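Local structure of extracellular solute-binding protein, family 1 (Bifidobacterium longum subsp. infantis, 6FTH) at residues Val30-Val35 / Val86-Phe91; Tyr138-Ser143 / Asp339-Ser344. The protein probably captures human milk oligosaccharides outside the cell and hands them to an ABC transporter for uptake. All coordinates share one frame; numbering follows the deposited sequence.

Overall arrangement
Interactions 1 and 2 are both buried and belong to the same lobe of the solute-binding protein, their centres about 9 Å apart. Strand 86-88 of interaction 1 lies between strands 29-36 and 339-343, so both contacts reach one mixed sheet through neighbouring strands, probably hydrogen-bonded from S87 N to S342 O. The 30-35/86-91 pairing is regular and parallel: four backbone hydrogen bonds, with mostly aliphatic side chains packed on the faces. The 138-143/339-344 pairing is antiparallel, where the chain turns a corner; it has fewer backbone bonds and adds a serine hydroxyl and a water, beside an ion pair within 339-344. H89 ND1 and D339 OD2, 2.7 Å apart, are probably hydrogen-bonded.

Interaction 1. Residues Val30-Val35 / Val86-Phe91; sequences VSVLVV and VSLHAF
V30-V35 and V86-L88 are neighbouring parallel strands of the mixed sheet in one lobe of this periplasmic-binding-protein fold, separated in sequence by helix 47-56, strand 59-66 and helix 67-80. Their short axes approach to 4.6 Å at 16°. Four backbone hydrogen bonds form the ladder: V86 N to S31 O, L33 N to V86 O, L88 N to L33 O and V35 N to L88 O. The carbonyls of V86 and L33 each also receive a CA-H contact, from V32 and S87 respectively.

Apolar packing differs on the two faces. On the face carrying V32, V34, V86 and L88, V32 and V86 lie side by side with their CG1 methyls 4.0 Å apart, while V34 CG2 meets L88 CD1 at 3.9 Å. The L88 side chain reaches these valines because its CG stands anti to the carbonyl carbon (chi1 -52°), which brings CG to within 4.1 Å of V32 CG1 as well. On the other face L33 CB rests 4.0 Å from S87 OG, and L33 also touches W70 of helix 67-80.

Beyond L88 the second segment leaves the strand, with H89 at positive phi (65°). V35 CG2 still packs on A90 CB. The imidazole is held through both nitrogens, ND1 by D339 and NE2 by E67, and turns its edge to the first strand: V35 O lies in the ring plane, 3.2 Å from H89 CD2.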
loop_
_atom_site.group_PDB
_atom_site.type_symbol
_atom_site.label_atom_id
_atom_site.label_comp_id
_atom_site.label_asym_id
_atom_site.label_seq_id
_atom_site.Cartn_x
_atom_site.Cartn_y
_atom_site.Cartn_z
ATOM N N VAL A 30 8.919 12.887 28.190
ATOM C CA VAL A 30 8.905 11.823 27.194
ATOM C C VAL A 30 9.318 12.470 25.888
ATOM O O VAL A 30 8.640 13.378 25.409
ATOM C CB VAL A 30 7.507 11.193 27.049
ATOM C CG1 VAL A 30 7.519 10.100 25.973
ATOM C CG2 VAL A 30 7.014 10.638 28.380
ATOM N N SER A 31 10.432 12.021 25.319
ATOM C CA SER A 31 10.809 12.465 23.984
ATOM C C SER A 31 10.076 11.619 22.952
ATOM O O SER A 31 9.953 10.402 23.110
ATOM C CB SER A 31 12.318 12.361 23.765
ATOM O OG SER A 31 12.818 11.069 24.080
ATOM N N VAL A 32 9.549 12.277 21.926
ATOM C CA VAL A 32 8.731 11.620 20.910
ATOM C C VAL A 32 9.235 12.017 19.527
ATOM O O VAL A 32 9.057 13.162 19.096
ATOM C CB VAL A 32 7.242 11.952 21.058
ATOM C CG1 VAL A 32 6.441 11.155 20.039
ATOM C CG2 VAL A 32 6.753 11.655 22.455
ATOM N N LEU A 33 9.846 11.067 18.824
ATOM C CA LEU A 33 10.182 11.271 17.424
ATOM C C LEU A 33 8.959 10.945 16.580
ATOM O O LEU A 33 8.354 9.874 16.745
ATOM C CB LEU A 33 11.345 10.364 17.015
ATOM C CG LEU A 33 11.620 10.289 15.507
ATOM C CD1 LEU A 33 12.132 11.605 14.973
ATOM C CD2 LEU A 33 12.626 9.157 15.217
ATOM N N VAL A 34 8.590 11.860 15.689
ATOM C CA VAL A 34 7.486 11.633 14.761
ATOM C C VAL A 34 7.996 11.857 13.349
ATOM O O VAL A 34 8.434 12.962 13.012
ATOM C CB VAL A 34 6.283 12.551 15.027
ATOM C CG1 VAL A 34 5.102 12.145 14.130
ATOM C CG2 VAL A 34 5.904 12.571 16.497
ATOM N N VAL A 35 7.934 10.818 12.535
ATOM C CA VAL A 35 8.222 10.905 11.111
ATOM C C VAL A 35 6.932 11.373 10.451
ATOM O O VAL A 35 5.877 10.744 10.618
ATOM C CB VAL A 35 8.686 9.550 10.554
ATOM C CG1 VAL A 35 9.030 9.652 9.087
ATOM C CG2 VAL A 35 9.871 9.002 11.366
ATOM N N VAL A 86 9.845 7.470 22.620
ATOM C CA VAL A 86 8.757 6.999 21.772
ATOM C C VAL A 86 9.043 7.455 20.351
ATOM O O VAL A 86 9.442 8.603 20.132
ATOM C CB VAL A 86 7.417 7.598 22.234
ATOM C CG1 VAL A 86 6.325 7.298 21.223
ATOM C CG2 VAL A 86 7.038 7.069 23.613
ATOM N N SER A 87 8.851 6.560 19.383
ATOM C CA SER A 87 8.976 6.917 17.984
ATOM C C SER A 87 7.725 6.479 17.231
ATOM O O SER A 87 7.263 5.339 17.385
ATOM C CB SER A 87 10.225 6.287 17.375
ATOM O OG SER A 87 11.367 6.557 18.178
ATOM N N LEU A 88 7.206 7.380 16.403
ATOM C CA LEU A 88 5.993 7.166 15.623
ATOM C C LEU A 88 6.327 7.161 14.131
ATOM O O LEU A 88 6.964 8.103 13.632
ATOM C CB LEU A 88 4.976 8.274 15.897
ATOM C CG LEU A 88 4.630 8.582 17.361
ATOM C CD1 LEU A 88 3.516 9.635 17.385
ATOM C CD2 LEU A 88 4.245 7.325 18.202
ATOM N N HIS A 89 5.874 6.127 13.405
ATOM C CA HIS A 89 6.072 6.042 11.951
ATOM C C HIS A 89 7.561 5.911 11.618
ATOM O O HIS A 89 8.033 6.380 10.573
ATOM C CB HIS A 89 5.398 7.221 11.219
ATOM C CG HIS A 89 5.478 7.177 9.709
ATOM N ND1 HIS A 89 5.528 6.004 8.983
ATOM C CD2 HIS A 89 5.505 8.177 8.794
ATOM C CE1 HIS A 89 5.593 6.283 7.692
ATOM N NE2 HIS A 89 5.584 7.593 7.550
ATOM N N ALA A 90 8.296 5.258 12.515
ATOM C CA ALA A 90 9.745 5.180 12.419
ATOM C C ALA A 90 10.263 3.766 12.221
ATOM O O ALA A 90 11.094 3.544 11.322
ATOM C CB ALA A 90 10.363 5.807 13.677
ATOM N N PHE A 91 9.814 2.812 13.036
ATOM C CA PHE A 91 10.385 1.469 13.089
ATOM C C PHE A 91 9.351 0.393 12.785
ATOM O O PHE A 91 8.275 0.344 13.398
ATOM C CB PHE A 91 11.017 1.205 14.454
ATOM C CG PHE A 91 12.085 2.195 14.808
ATOM C CD1 PHE A 91 13.260 2.240 14.087
ATOM C CD2 PHE A 91 11.931 3.056 15.872
ATOM C CE1 PHE A 91 14.237 3.175 14.395
ATOM C CE2 PHE A 91 12.910 3.979 16.190
ATOM C CZ PHE A 91 14.072 4.023 15.454
#

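Interaction 2. Residues Tyr138-Ser143 / Asp339-Ser344; sequences YALPSS and DRFSLS
A classic beta bulge marks this antiparallel contact, with R340 and F341 of strand 339-343 both facing L140. L140 N donates to F341 O at 2.9 Å. R340 N in turn donates to L140 O at 2.9 Å. Above this backbone pair the side chains of L140 and F341 run side by side in the same direction; L140 CB, CG and CD1 all touch F341 CB. F341 also touches A357 of helix 350-360 and V86 and L88 of strand 86-88.

At the far end the aliphatic part of R340 runs alongside S142, with R340 CG 3.4 Å from S142 OG. R340 NE meets D339 OD1 from above the carboxylate plane in a salt bridge, while NH1 is taken by the carbonyls of D407 and F409; D339, held also by H89, probably helps offset the guanidinium charge.

Next to the bulge, S342 OG stands anti to its own carbonyl carbon (chi1 -68°) and gives its proton to Y138 O at 2.7 Å, tilted 19° from the carbonyl plane. A water lies 2.8 Å from Y138 O and accepts from L343 N at 2.9 Å. Side chain and solvent thus meet the Y138 carbonyl where the backbone pairing has stopped.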
loop_
_atom_site.group_PDB
_atom_site.type_symbol
_atom_site.label_atom_id
_atom_site.label_comp_id
_atom_site.label_asym_id
_atom_site.label_seq_id
_atom_site.Cartn_x
_atom_site.Cartn_y
_atom_site.Cartn_z
ATOM N N TYR A 138 7.267 -5.304 19.145
ATOM C CA TYR A 138 8.071 -4.108 19.380
ATOM C C TYR A 138 7.518 -2.869 18.692
ATOM O O TYR A 138 8.095 -1.776 18.835
ATOM C CB TYR A 138 9.516 -4.338 18.922
ATOM C CG TYR A 138 10.143 -5.509 19.622
ATOM C CD1 TYR A 138 10.540 -5.410 20.944
ATOM C CD2 TYR A 138 10.321 -6.719 18.963
ATOM C CE1 TYR A 138 11.100 -6.480 21.606
ATOM C CE2 TYR A 138 10.895 -7.806 19.617
ATOM C CZ TYR A 138 11.277 -7.673 20.940
ATOM O OH TYR A 138 11.839 -8.737 21.604
ATOM N N ALA A 139 6.430 -3.011 17.949
ATOM C CA ALA A 139 5.807 -1.902 17.249
ATOM C C ALA A 139 4.306 -2.080 17.344
ATOM O O ALA A 139 3.810 -3.213 17.358
ATOM C CB ALA A 139 6.200 -1.886 15.772
ATOM N N LEU A 140 3.594 -0.967 17.457
ATOM C CA LEU A 140 2.148 -1.034 17.328
ATOM C C LEU A 140 1.732 -0.693 15.906
ATOM O O LEU A 140 2.345 0.170 15.267
ATOM C CB LEU A 140 1.442 -0.037 18.256
ATOM C CG LEU A 140 1.740 -0.149 19.753
ATOM C CD1 LEU A 140 0.921 0.848 20.555
ATOM C CD2 LEU A 140 1.444 -1.566 20.250
ATOM N N PRO A 141 0.703 -1.346 15.391
ATOM C CA PRO A 141 0.153 -0.960 14.093
ATOM C C PRO A 141 -0.857 0.173 14.235
ATOM O O PRO A 141 -1.230 0.573 15.337
ATOM C CB PRO A 141 -0.559 -2.245 13.656
ATOM C CG PRO A 141 -1.066 -2.813 14.946
ATOM C CD PRO A 141 -0.051 -2.464 15.995
ATOM N N SER A 142 -1.311 0.672 13.085
ATOM C CA SER A 142 -2.459 1.574 13.022
ATOM C C SER A 142 -3.522 0.987 12.102
ATOM O O SER A 142 -3.235 0.106 11.283
ATOM C CB SER A 142 -2.052 2.939 12.444
ATOM O OG SER A 142 -1.464 2.774 11.147
ATOM N N SER A 143 -4.754 1.503 12.234
ATOM C CA SER A 143 -5.841 1.210 11.302
ATOM C C SER A 143 -6.584 2.490 10.969
ATOM O O SER A 143 -7.113 3.144 11.870
ATOM C CB SER A 143 -6.836 0.211 11.899
ATOM O OG SER A 143 -8.086 0.279 11.225
ATOM N N ASP A 339 4.265 0.304 11.578
ATOM C CA ASP A 339 5.414 1.025 12.111
ATOM C C ASP A 339 5.011 2.210 12.984
ATOM O O ASP A 339 5.658 3.253 12.957
ATOM C CB ASP A 339 6.295 1.527 10.968
ATOM C CG ASP A 339 5.630 2.604 10.134
ATOM O OD1 ASP A 339 4.395 2.574 9.939
ATOM O OD2 ASP A 339 6.337 3.501 9.649
ATOM N N ARG A 340 3.975 2.084 13.794
ATOM C CA ARG A 340 3.318 3.285 14.300
ATOM C C ARG A 340 3.549 3.618 15.775
ATOM O O ARG A 340 3.114 4.682 16.226
ATOM C CB ARG A 340 1.842 3.256 13.903
ATOM C CG ARG A 340 1.675 3.214 12.387
ATOM C CD ARG A 340 2.137 4.529 11.763
ATOM N NE ARG A 340 2.308 4.507 10.314
ATOM C CZ ARG A 340 1.377 4.878 9.443
ATOM N NH1 ARG A 340 0.148 5.236 9.837
ATOM N NH2 ARG A 340 1.668 4.865 8.139
ATOM N N PHE A 341 4.237 2.780 16.536
ATOM C CA PHE A 341 4.632 3.157 17.892
ATOM C C PHE A 341 5.678 2.195 18.414
ATOM O O PHE A 341 5.425 0.985 18.486
ATOM C CB PHE A 341 3.419 3.118 18.839
ATOM C CG PHE A 341 3.708 3.624 20.237
ATOM C CD1 PHE A 341 4.357 2.822 21.172
ATOM C CD2 PHE A 341 3.315 4.899 20.620
ATOM C CE1 PHE A 341 4.620 3.288 22.458
ATOM C CE2 PHE A 341 3.586 5.375 21.905
ATOM C CZ PHE A 341 4.254 4.569 22.811
ATOM N N SER A 342 6.845 2.701 18.805
ATOM C CA SER A 342 7.836 1.872 19.473
ATOM C C SER A 342 8.411 2.643 20.652
ATOM O O SER A 342 8.568 3.863 20.577
ATOM C CB SER A 342 8.977 1.454 18.529
ATOM O OG SER A 342 8.540 0.558 17.509
ATOM N N LEU A 343 8.680 1.924 21.735
ATOM C CA LEU A 343 9.148 2.485 23.001
ATOM C C LEU A 343 10.578 2.024 23.234
ATOM O O LEU A 343 10.864 0.830 23.155
ATOM C CB LEU A 343 8.275 1.973 24.149
ATOM C CG LEU A 343 8.602 2.359 25.596
ATOM C CD1 LEU A 343 8.636 3.865 25.787
ATOM C CD2 LEU A 343 7.591 1.729 26.543
ATOM N N SER A 344 11.466 2.961 23.539
ATOM C CA SER A 344 12.839 2.598 23.855
ATOM C C SER A 344 12.878 1.761 25.125
ATOM O O SER A 344 12.221 2.079 26.120
ATOM C CB SER A 344 13.678 3.857 24.082
ATOM O OG SER A 344 14.927 3.509 24.654
HETATM O O HOH W 1 8.603 -0.966 21.434
#